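Local atomic coordinates of SPBc2 prophage-derived uncharacterized protein yorR (PDB entry 3KB2), a protein that is of unknown function but binds a guanosine 5'-diphosphate 3'-phosphate through a P-loop and may act as a dTMP kinase. Residues E7-C12 against E130-V135; T16-L21 against Y27-G32; D54-I59 against K93-V98; Y144-G149 against A157-F162. All blocks are in the same frame, centred on the assembly; numbering follows the deposited sequence.

Contact 1 (E7-C12 against E130-V135); sequences EGPDCC and ELYREV. With G3D (guanosine-3'-monophosphate-5'-diphosphate), chain C.
The ring of Tyr-132, on helix 122-137, lies flat against the start of the P-loop, where Gly-8 and Pro-9 leave strand 3-7. From CB, which points toward the loop, the side chain runs straight on and turns one face of its ring to it. CG sits 4.0 Å from Pro-9 CD. On one side of the ring CD1 and CE1 follow the proline, CE1 coming within 3.6 Å of Pro-9 N. On the other, CD2 and CE2 run beneath Gly-8, with CE2 3.5 Å from Gly-8 N. Two CH-pi contacts result, from Gly-8 CA and Pro-9 CD, both over the same face. CZ ends below the Gly-8 carbonyl group, and beyond it OH is hydrogen-bonded to Ser-66 OG on helix 64-70, which probably helps to hold the ring in place. Farther along, the loop turns its amides to the nucleotide: Cys-11 N donates to G3D O1B at 2.8 Å and Cys-12 N to G3D O2B at 3.2 Å, two oxygens of the beta-phosphate. The phenol is tied to this loop once more through a single water, 3.1 Å from Tyr-132 OH, which donates to Asp-10 OD2 at 3.0 Å.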
# COMPACT_ATOMS: atom_id res chain seq x y z
N GLU A 7 17.28 5.79 4.27
CA GLU A 7 16.52 5.24 3.16
C GLU A 7 16.46 3.73 3.24
O GLU A 7 17.27 3.10 3.91
CB GLU A 7 17.14 5.67 1.83
CG GLU A 7 17.06 7.17 1.56
CD GLU A 7 15.69 7.61 1.10
OE1 GLU A 7 14.69 7.12 1.67
OE2 GLU A 7 15.59 8.44 0.17
N GLY A 8 15.50 3.16 2.53
CA GLY A 8 15.35 1.72 2.53
C GLY A 8 13.90 1.32 2.63
O GLY A 8 13.04 2.14 3.00
N PRO A 9 13.59 0.06 2.31
CA PRO A 9 12.23 -0.47 2.36
C PRO A 9 11.69 -0.49 3.79
O PRO A 9 12.44 -0.27 4.75
CB PRO A 9 12.39 -1.88 1.81
CG PRO A 9 13.78 -2.26 2.28
CD PRO A 9 14.54 -1.00 1.92
N ASP A 10 10.39 -0.76 3.92
CA ASP A 10 9.72 -0.81 5.22
C ASP A 10 10.27 -1.86 6.17
O ASP A 10 10.86 -2.87 5.76
CB ASP A 10 8.24 -1.10 5.03
CG ASP A 10 7.49 0.07 4.46
OD1 ASP A 10 6.24 -0.04 4.35
OD2 ASP A 10 8.13 1.09 4.12
N CYS A 11 10.06 -1.62 7.46
CA CYS A 11 10.49 -2.55 8.49
C CYS A 11 11.99 -2.82 8.50
O CYS A 11 12.42 -3.96 8.72
CB CYS A 11 9.72 -3.86 8.34
SG CYS A 11 7.94 -3.63 8.57
N CYS A 12 12.78 -1.79 8.27
CA CYS A 12 14.22 -1.96 8.28
C CYS A 12 14.86 -1.07 9.34
O CYS A 12 15.99 -0.61 9.18
CB CYS A 12 14.81 -1.68 6.90
SG CYS A 12 14.44 -2.97 5.67
N GLU A 130 14.27 -4.59 -4.92
CA GLU A 130 15.19 -4.49 -6.05
C GLU A 130 15.35 -3.06 -6.52
O GLU A 130 16.45 -2.65 -6.86
CB GLU A 130 14.70 -5.34 -7.22
CG GLU A 130 15.56 -6.56 -7.51
CD GLU A 130 17.03 -6.23 -7.69
OE1 GLU A 130 17.35 -5.31 -8.48
OE2 GLU A 130 17.87 -6.90 -7.04
N LEU A 131 14.25 -2.31 -6.55
CA LEU A 131 14.28 -0.91 -6.97
C LEU A 131 15.20 -0.12 -6.05
O LEU A 131 16.01 0.68 -6.52
CB LEU A 131 12.87 -0.31 -6.92
CG LEU A 131 12.03 -0.39 -8.20
CD1 LEU A 131 10.58 -0.04 -7.95
CD2 LEU A 131 12.64 0.56 -9.21
N TYR A 132 15.09 -0.37 -4.74
CA TYR A 132 15.92 0.30 -3.76
C TYR A 132 17.39 0.00 -4.02
O TYR A 132 18.22 0.91 -4.04
CB TYR A 132 15.55 -0.12 -2.33
CG TYR A 132 14.56 0.81 -1.64
CD1 TYR A 132 13.23 0.44 -1.43
CD2 TYR A 132 14.96 2.08 -1.23
CE1 TYR A 132 12.32 1.32 -0.82
CE2 TYR A 132 14.06 2.96 -0.63
CZ TYR A 132 12.76 2.59 -0.43
OH TYR A 132 11.90 3.48 0.16
N ARG A 133 17.74 -1.26 -4.22
CA ARG A 133 19.13 -1.57 -4.48
C ARG A 133 19.63 -0.80 -5.69
O ARG A 133 20.68 -0.17 -5.63
CB ARG A 133 19.33 -3.07 -4.71
CG ARG A 133 19.17 -3.87 -3.44
CD ARG A 133 20.09 -5.06 -3.43
NE ARG A 133 19.79 -6.00 -4.51
CZ ARG A 133 20.41 -7.16 -4.67
NH1 ARG A 133 21.37 -7.53 -3.83
NH2 ARG A 133 20.08 -7.96 -5.68
N GLU A 134 18.86 -0.84 -6.76
CA GLU A 134 19.23 -0.16 -8.00
C GLU A 134 19.33 1.36 -7.85
O GLU A 134 20.29 1.97 -8.33
CB GLU A 134 18.22 -0.50 -9.10
CG GLU A 134 18.71 -0.27 -10.52
CD GLU A 134 17.71 -0.72 -11.57
OE1 GLU A 134 18.10 -0.83 -12.76
OE2 GLU A 134 16.53 -0.97 -11.22
N VAL A 135 18.35 1.97 -7.18
CA VAL A 135 18.38 3.41 -6.99
C VAL A 135 19.53 3.81 -6.06
O VAL A 135 20.13 4.86 -6.24
CB VAL A 135 17.04 3.94 -6.42
CG1 VAL A 135 16.75 3.32 -5.07
CG2 VAL A 135 17.10 5.46 -6.28
PB G3D C . 10.72 1.26 9.55
O1B G3D C . 9.55 0.89 8.63
O2B G3D C . 12.06 1.26 8.97
O3B G3D C . 10.39 2.74 10.21
PA G3D C . 10.86 0.75 12.37
O3A G3D C . 10.70 0.35 10.82
O1A G3D C . 12.11 1.43 12.64
O2A G3D C . 9.54 1.43 12.78
O5' G3D C . 11.01 -0.75 13.07
C5' G3D C . 10.02 -1.69 12.49
C4' G3D C . 9.99 -2.70 13.74
O4' G3D C . 11.20 -3.42 13.99
C3' G3D C . 9.58 -2.20 15.03
O3' G3D C . 8.67 -3.05 15.68
C2' G3D C . 10.85 -1.85 15.87
O2' G3D C . 10.65 -1.98 17.17
C1' G3D C . 11.63 -3.28 15.35
N9 G3D C . 13.10 -3.13 15.68
C8 G3D C . 13.74 -1.91 15.78
N7 G3D C . 14.97 -2.37 16.06
C5 G3D C . 15.08 -3.74 16.28
C6 G3D C . 16.10 -4.41 16.57
O6 G3D C . 17.35 -4.24 16.78
N1 G3D C . 15.79 -5.88 16.57
C2 G3D C . 14.56 -6.17 16.31
N2 G3D C . 14.29 -7.64 16.24
N3 G3D C . 13.51 -5.47 15.91
C4 G3D C . 13.88 -4.20 15.99
P1 G3D C . 7.45 -2.72 16.17
O4P G3D C . 7.53 -2.36 17.55
O5P G3D C . 6.68 -4.13 16.06
O6P G3D C . 6.51 -1.87 15.31
O HOH W 1 10.00 2.81 2.57

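Contact 2 (T16-L21 against Y27-G32); sequences TVAAKL and YPIIKG. With G3D (guanosine-3'-monophosphate-5'-diphosphate), chain C.
Two torsions send the end of Ile-29 into the helix: CG1 stands opposite the carbonyl carbon (chi1 -56°), and CD1 then continues the chain in an extended line (chi2 177°). The methyl group CD1 therefore arrives end-on at helix 14-25, beside the backbone between Ala-18 and Ala-19. It lies 3.4 Å from Ala-18 O and 3.6 Å from Ala-19 CA, so what it meets is as much main chain as side chain. Ala-18 CB faces the strand and fits beside both branches of the isoleucine, 4.1 Å from Ile-29 CD1 and equally far from Ile-29 CG2. Ala-19 CB points away and touches CD1 more loosely, leaving the outer flank of this packing at the protein surface. The arrangement belongs to a beta-alpha-beta crossover, in which strand 3-7 leads through the P-loop into helix 14-25 and the chain returns as strand 29-31; strand 58-61 occupies the place between the two strands. Ala-18, the small residue on the sheet-facing side, also rests on Leu-6 and Ile-59, and its size probably lets the helix lie close. Two residues before Ala-18 the same helix serves the ligand. Thr-16 holds OG1 beside its own backbone N (chi1 -58°), which lets both groups grip one oxygen of the alpha-phosphate: Thr-16 N donates to G3D O1A at 2.9 Å, and Thr-16 OG1 donates to G3D O1A at 2.7 Å. The other branch, Thr-16 CG2, packs against the five-membered ring of the guanine, 3.6 Å from G3D C8.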
# COMPACT_ATOMS: atom_id res chain seq x y z
N THR A 16 13.30 3.73 14.00
CA THR A 16 13.89 3.37 15.28
C THR A 16 15.29 3.99 15.30
O THR A 16 15.65 4.69 16.24
CB THR A 16 14.00 1.84 15.42
OG1 THR A 16 12.69 1.27 15.29
CG2 THR A 16 14.56 1.44 16.79
N VAL A 17 16.07 3.72 14.26
CA VAL A 17 17.42 4.28 14.19
C VAL A 17 17.34 5.79 14.33
O VAL A 17 18.09 6.38 15.10
CB VAL A 17 18.12 3.92 12.86
CG1 VAL A 17 19.39 4.75 12.70
CG2 VAL A 17 18.47 2.45 12.87
N ALA A 18 16.42 6.39 13.59
CA ALA A 18 16.23 7.84 13.61
C ALA A 18 16.01 8.35 15.04
O ALA A 18 16.58 9.37 15.45
CB ALA A 18 15.05 8.20 12.73
N ALA A 19 15.17 7.65 15.79
CA ALA A 19 14.86 8.03 17.16
C ALA A 19 16.08 7.91 18.07
O ALA A 19 16.28 8.74 18.95
CB ALA A 19 13.72 7.15 17.69
N LYS A 20 16.87 6.86 17.86
CA LYS A 20 18.07 6.62 18.66
C LYS A 20 19.17 7.64 18.32
O LYS A 20 19.89 8.11 19.21
CB LYS A 20 18.57 5.18 18.43
CG LYS A 20 17.62 4.08 18.92
CD LYS A 20 18.12 2.69 18.52
CE LYS A 20 17.57 1.57 19.42
NZ LYS A 20 16.10 1.58 19.54
N LEU A 21 19.29 7.99 17.04
CA LEU A 21 20.30 8.95 16.62
C LEU A 21 19.91 10.33 17.13
O LEU A 21 20.76 11.11 17.54
CB LEU A 21 20.40 8.98 15.09
CG LEU A 21 20.97 7.72 14.41
CD1 LEU A 21 20.84 7.85 12.89
CD2 LEU A 21 22.42 7.51 14.81
N TYR A 27 19.44 15.61 17.10
CA TYR A 27 18.98 16.14 15.82
C TYR A 27 17.47 15.92 15.73
O TYR A 27 16.96 14.89 16.15
CB TYR A 27 19.63 15.42 14.64
CG TYR A 27 21.10 15.71 14.40
CD1 TYR A 27 21.77 16.73 15.07
CD2 TYR A 27 21.81 14.96 13.47
CE1 TYR A 27 23.12 16.98 14.83
CE2 TYR A 27 23.15 15.20 13.22
CZ TYR A 27 23.80 16.20 13.90
OH TYR A 27 25.15 16.38 13.65
N PRO A 28 16.73 16.90 15.19
CA PRO A 28 15.29 16.71 15.08
C PRO A 28 15.07 15.66 13.98
O PRO A 28 15.93 15.50 13.12
CB PRO A 28 14.78 18.08 14.63
CG PRO A 28 15.83 19.02 15.08
CD PRO A 28 17.11 18.28 14.86
N ILE A 29 13.93 14.97 14.02
CA ILE A 29 13.60 13.96 13.02
C ILE A 29 12.49 14.46 12.09
O ILE A 29 11.44 14.90 12.54
CB ILE A 29 13.06 12.67 13.69
CG1 ILE A 29 14.07 12.13 14.70
CG2 ILE A 29 12.77 11.63 12.62
CD1 ILE A 29 13.58 10.89 15.45
N ILE A 30 12.73 14.37 10.78
CA ILE A 30 11.76 14.83 9.79
C ILE A 30 11.52 13.76 8.72
O ILE A 30 12.47 13.18 8.21
CB ILE A 30 12.27 16.13 9.11
CG1 ILE A 30 12.31 17.26 10.14
CG2 ILE A 30 11.41 16.49 7.90
CD1 ILE A 30 13.03 18.48 9.66
N LYS A 31 10.26 13.51 8.40
CA LYS A 31 9.91 12.54 7.36
C LYS A 31 10.04 13.26 6.03
O LYS A 31 9.43 14.31 5.83
CB LYS A 31 8.47 12.05 7.55
CG LYS A 31 8.21 11.40 8.89
CD LYS A 31 8.85 10.02 8.98
CE LYS A 31 7.82 8.90 8.81
NZ LYS A 31 7.15 8.87 7.47
N GLY A 32 10.82 12.70 5.11
CA GLY A 32 11.01 13.35 3.82
C GLY A 32 9.94 13.07 2.79
O GLY A 32 9.22 13.99 2.37
PB G3D C . 10.72 1.26 9.55
O1B G3D C . 9.55 0.89 8.63
O2B G3D C . 12.06 1.26 8.97
O3B G3D C . 10.39 2.74 10.21
PA G3D C . 10.86 0.75 12.37
O3A G3D C . 10.70 0.35 10.82
O1A G3D C . 12.11 1.43 12.64
O2A G3D C . 9.54 1.43 12.78
O5' G3D C . 11.01 -0.75 13.07
C5' G3D C . 10.02 -1.69 12.49
C4' G3D C . 9.99 -2.70 13.74
O4' G3D C . 11.20 -3.42 13.99
C3' G3D C . 9.58 -2.20 15.03
O3' G3D C . 8.67 -3.05 15.68
C2' G3D C . 10.85 -1.85 15.87
O2' G3D C . 10.65 -1.98 17.17
C1' G3D C . 11.63 -3.28 15.35
N9 G3D C . 13.10 -3.13 15.68
C8 G3D C . 13.74 -1.91 15.78
N7 G3D C . 14.97 -2.37 16.06
C5 G3D C . 15.08 -3.74 16.28
C6 G3D C . 16.10 -4.41 16.57
O6 G3D C . 17.35 -4.24 16.78
N1 G3D C . 15.79 -5.88 16.57
C2 G3D C . 14.56 -6.17 16.31
N2 G3D C . 14.29 -7.64 16.24
N3 G3D C . 13.51 -5.47 15.91
C4 G3D C . 13.88 -4.20 15.99
P1 G3D C . 7.45 -2.72 16.17
O4P G3D C . 7.53 -2.36 17.55
O5P G3D C . 6.68 -4.13 16.06
O6P G3D C . 6.51 -1.87 15.31

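Contact 3 (D54-I59 against K93-V98); sequences DEDNVI and KAKAKV
Lys-95 buries the most surface here, and it does so by stretching across to the main chain of Glu-55 and the side of Asp-56. CG starts between the backbone N and the carbonyl carbon (chi1 57°), and the rest of the chain is fully extended, placing the ammonium group at the loop that follows helix 42-52. There Lys-95 NZ donates to Glu-55 O at 2.7 Å. The nitrogen approaches from above the carbonyl plane, 35° out of it, rather than along a lone pair. A second hydrogen bond, to Ala-53 O, gives the ammonium group another carbonyl at the same turn. The carboxylate of Asp-56 crosses the methylene chain at a slant: its OD1 is 3.8 Å from Lys-95 CD and 4.0 Å from Lys-95 CB. The two charges do not pair, since Asp-56 OD1 remains 5.1 Å from Lys-95 NZ, though their attraction may still contribute at this distance. Asp-54, next to the turn, directs its carboxylate to Lys-91 instead. The lysine thus joins the approaches to strands 58-61 and 96-102, which flank strand 3-7, at the end of a parallel sheet where these strands begin, with the 2-3-1-4-5 strand order characteristic of P-loop nucleoside monophosphate kinases.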
# COMPACT_ATOMS: atom_id res chain seq x y z
N ASP A 54 18.22 22.45 2.57
CA ASP A 54 18.86 23.59 3.23
C ASP A 54 19.14 23.27 4.69
O ASP A 54 20.05 23.83 5.29
CB ASP A 54 17.96 24.82 3.13
CG ASP A 54 17.97 25.43 1.75
OD1 ASP A 54 19.08 25.69 1.23
OD2 ASP A 54 16.88 25.67 1.19
N GLU A 55 18.35 22.35 5.25
CA GLU A 55 18.51 21.95 6.64
C GLU A 55 19.84 21.27 6.89
O GLU A 55 20.51 20.79 5.97
CB GLU A 55 17.37 21.00 7.06
CG GLU A 55 16.10 21.66 7.62
CD GLU A 55 16.34 22.44 8.92
OE1 GLU A 55 15.40 22.56 9.74
OE2 GLU A 55 17.48 22.94 9.12
N ASP A 56 20.23 21.23 8.17
CA ASP A 56 21.46 20.58 8.59
C ASP A 56 21.29 20.20 10.05
O ASP A 56 20.50 20.82 10.77
CB ASP A 56 22.67 21.51 8.40
CG ASP A 56 23.99 20.79 8.56
OD1 ASP A 56 24.06 19.57 8.31
OD2 ASP A 56 24.99 21.43 8.94
N ASN A 57 22.01 19.18 10.47
CA ASN A 57 21.93 18.68 11.84
C ASN A 57 20.53 18.15 12.12
O ASN A 57 19.93 18.43 13.16
CB ASN A 57 22.31 19.76 12.84
CG ASN A 57 23.75 20.22 12.69
OD1 ASN A 57 24.66 19.39 12.56
ND2 ASN A 57 23.96 21.53 12.70
N VAL A 58 20.00 17.39 11.17
CA VAL A 58 18.69 16.80 11.32
C VAL A 58 18.76 15.43 10.70
O VAL A 58 19.70 15.11 9.99
CB VAL A 58 17.58 17.62 10.62
CG1 VAL A 58 17.74 19.10 10.96
CG2 VAL A 58 17.62 17.39 9.13
N ILE A 59 17.75 14.61 10.99
CA ILE A 59 17.67 13.26 10.47
C ILE A 59 16.44 13.20 9.58
O ILE A 59 15.34 13.51 10.02
CB ILE A 59 17.50 12.26 11.62
CG1 ILE A 59 18.71 12.34 12.55
CG2 ILE A 59 17.30 10.86 11.06
CD1 ILE A 59 18.47 11.73 13.92
N LYS A 93 26.00 17.40 -0.65
CA LYS A 93 27.11 16.45 -0.70
C LYS A 93 28.16 16.68 0.39
O LYS A 93 28.80 15.74 0.84
CB LYS A 93 27.77 16.50 -2.08
CG LYS A 93 28.50 17.81 -2.40
CD LYS A 93 28.74 17.99 -3.90
CE LYS A 93 29.60 19.22 -4.19
NZ LYS A 93 29.13 20.42 -3.44
N ALA A 94 28.33 17.93 0.81
CA ALA A 94 29.33 18.26 1.82
C ALA A 94 28.84 18.19 3.26
O ALA A 94 29.54 18.60 4.18
CB ALA A 94 29.89 19.64 1.55
N LYS A 95 27.65 17.65 3.47
CA LYS A 95 27.13 17.60 4.81
C LYS A 95 26.23 16.40 4.98
O LYS A 95 25.77 16.11 6.07
CB LYS A 95 26.31 18.85 5.07
CG LYS A 95 25.19 19.03 4.06
CD LYS A 95 24.19 20.07 4.53
CE LYS A 95 23.23 20.46 3.42
NZ LYS A 95 22.18 21.41 3.91
N ALA A 96 25.98 15.71 3.88
CA ALA A 96 25.08 14.59 3.94
C ALA A 96 25.74 13.25 4.19
O ALA A 96 26.87 12.99 3.78
CB ALA A 96 24.26 14.52 2.66
N LYS A 97 25.01 12.41 4.92
CA LYS A 97 25.41 11.05 5.23
C LYS A 97 24.19 10.25 4.80
O LYS A 97 23.14 10.31 5.46
CB LYS A 97 25.66 10.88 6.74
CG LYS A 97 27.13 10.80 7.14
CD LYS A 97 27.91 12.03 6.69
CE LYS A 97 29.32 12.05 7.29
NZ LYS A 97 30.13 10.87 6.89
N VAL A 98 24.32 9.54 3.69
CA VAL A 98 23.21 8.75 3.15
C VAL A 98 23.23 7.32 3.65
O VAL A 98 24.14 6.56 3.34
CB VAL A 98 23.24 8.72 1.62
CG1 VAL A 98 22.02 7.97 1.11
CG2 VAL A 98 23.25 10.13 1.08

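Contact 4 (Y144-G149 against A157-F162); sequences YSWDTG and AKDIIF
The last beta-alpha unit of the chain is closed by Trp-146, on edge strand 143-147, meeting Asp-159 and Ile-160 on helix 153-166. CG of the tryptophan lies opposite the carbonyl carbon (chi1 -86°), and the indole extends toward the helix with its N-H edge leading. Trp-146 NE1 donates to Asp-159 OD2 at 3.0 Å, with an N-H...O angle of 151°. The oxygen lies close to the ring plane and accepts through its anti lone pair, the one turned from the other carboxylate oxygen, while the planes of ring and carboxylate stand 47° apart. The methylene of the aspartate completes the grip, Asp-159 CB approaching Trp-146 CZ2 to 3.5 Å. At the far end of the six-membered ring, Ile-160 adds an apolar contact, its CG1 3.9 Å from Trp-146 CH2. One bond and two aliphatic contacts together probably restrict the rotation of the indole, and Trp-151 meets it edge-to-face. At the end of the strand, Asp-147 OD2 accepts from Gly-149 N at 3.1 Å, forming an Asx turn as the chain leaves the strand. Helix and edge strand are joined here as in the alpha/beta/alpha sandwich of P-loop kinases, with a helix layer packed on a parallel sheet.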
# COMPACT_ATOMS: atom_id res chain seq x y z
N TYR A 144 26.02 4.45 2.85
CA TYR A 144 26.42 3.41 3.78
C TYR A 144 25.22 2.50 3.98
O TYR A 144 24.12 2.98 4.26
CB TYR A 144 26.84 3.99 5.14
CG TYR A 144 27.79 5.16 5.07
CD1 TYR A 144 27.31 6.45 4.89
CD2 TYR A 144 29.17 4.97 5.20
CE1 TYR A 144 28.16 7.53 4.86
CE2 TYR A 144 30.04 6.05 5.17
CZ TYR A 144 29.52 7.33 5.00
OH TYR A 144 30.36 8.43 4.98
N SER A 145 25.45 1.20 3.84
CA SER A 145 24.39 0.22 3.97
C SER A 145 24.57 -0.70 5.17
O SER A 145 25.69 -1.02 5.57
CB SER A 145 24.30 -0.62 2.70
OG SER A 145 25.44 -1.46 2.59
N TRP A 146 23.44 -1.14 5.72
CA TRP A 146 23.40 -2.04 6.86
C TRP A 146 22.29 -3.06 6.65
O TRP A 146 21.14 -2.70 6.36
CB TRP A 146 23.14 -1.24 8.13
CG TRP A 146 24.37 -0.67 8.77
CD1 TRP A 146 25.22 -1.31 9.63
CD2 TRP A 146 24.91 0.65 8.58
NE1 TRP A 146 26.26 -0.47 9.98
CE2 TRP A 146 26.09 0.74 9.35
CE3 TRP A 146 24.51 1.76 7.83
CZ2 TRP A 146 26.87 1.89 9.40
CZ3 TRP A 146 25.29 2.92 7.87
CH2 TRP A 146 26.46 2.97 8.65
N ASP A 147 22.64 -4.33 6.79
CA ASP A 147 21.68 -5.43 6.65
C ASP A 147 21.01 -5.57 8.01
O ASP A 147 21.59 -6.15 8.93
CB ASP A 147 22.43 -6.72 6.28
CG ASP A 147 21.51 -7.92 6.11
OD1 ASP A 147 22.03 -9.03 5.87
OD2 ASP A 147 20.26 -7.77 6.20
N THR A 148 19.80 -5.04 8.14
CA THR A 148 19.05 -5.07 9.39
C THR A 148 18.70 -6.49 9.82
O THR A 148 18.14 -6.71 10.89
CB THR A 148 17.77 -4.22 9.28
OG1 THR A 148 16.87 -4.83 8.36
CG2 THR A 148 18.11 -2.83 8.78
N GLY A 149 19.03 -7.46 8.98
CA GLY A 149 18.76 -8.84 9.30
C GLY A 149 19.83 -9.38 10.23
O GLY A 149 19.61 -10.41 10.88
N ALA A 157 22.88 2.65 14.94
CA ALA A 157 22.99 4.01 15.44
C ALA A 157 24.40 4.28 15.97
O ALA A 157 24.96 5.35 15.72
CB ALA A 157 21.95 4.25 16.53
N LYS A 158 24.97 3.32 16.69
CA LYS A 158 26.33 3.48 17.20
C LYS A 158 27.31 3.68 16.04
O LYS A 158 28.17 4.55 16.11
CB LYS A 158 26.71 2.26 18.04
CG LYS A 158 28.18 2.13 18.38
CD LYS A 158 28.42 0.91 19.28
CE LYS A 158 29.89 0.80 19.68
NZ LYS A 158 30.35 2.05 20.35
N ASP A 159 27.17 2.89 14.98
CA ASP A 159 28.06 3.03 13.82
C ASP A 159 27.93 4.41 13.19
O ASP A 159 28.93 5.03 12.84
CB ASP A 159 27.76 1.99 12.75
CG ASP A 159 28.60 0.73 12.91
OD1 ASP A 159 29.39 0.65 13.88
OD2 ASP A 159 28.47 -0.17 12.06
N ILE A 160 26.69 4.87 13.03
CA ILE A 160 26.44 6.17 12.44
C ILE A 160 26.94 7.29 13.34
O ILE A 160 27.46 8.31 12.86
CB ILE A 160 24.93 6.35 12.14
CG1 ILE A 160 24.52 5.40 11.00
CG2 ILE A 160 24.63 7.80 11.79
CD1 ILE A 160 23.03 5.36 10.71
N ILE A 161 26.80 7.12 14.65
CA ILE A 161 27.26 8.13 15.60
C ILE A 161 28.77 8.25 15.46
O ILE A 161 29.34 9.34 15.50
CB ILE A 161 26.89 7.74 17.04
CG1 ILE A 161 25.37 7.84 17.21
CG2 ILE A 161 27.61 8.66 18.05
CD1 ILE A 161 24.86 7.28 18.49
N PHE A 162 29.41 7.10 15.29
CA PHE A 162 30.85 7.03 15.11
C PHE A 162 31.27 7.83 13.88
O PHE A 162 32.23 8.59 13.94
CB PHE A 162 31.28 5.57 14.94
CG PHE A 162 32.65 5.42 14.35
CD1 PHE A 162 33.79 5.63 15.13
CD2 PHE A 162 32.80 5.12 12.99
CE1 PHE A 162 35.06 5.55 14.57
CE2 PHE A 162 34.06 5.03 12.42
CZ PHE A 162 35.20 5.25 13.21

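A single parallel sheet relates the four contacts. Contacts 1 and 2 share the nucleotide, contact 1 supplying P-loop amides to the beta-phosphate and contact 2 a threonine to the alpha-phosphate, although their centres are 18 Å apart. Contact 2 meets contact 3 as neighbouring strands, Ile-30 N lying 2.9 Å from Ile-59 O, and contact 3 meets contact 4 in the same way, with Val-98 O 2.9 Å from Tyr-144 N. Leu-21 bridges contacts 2 and 4, its CD2 3.8 Å from Ile-160 CG2, so helices 14-25 and 153-166 pack together. Contact 4 stands back from the pocket, the Trp-146 side chain being about 11 Å from the nucleotide, yet Thr-148 touches Cys-12 of contact 1.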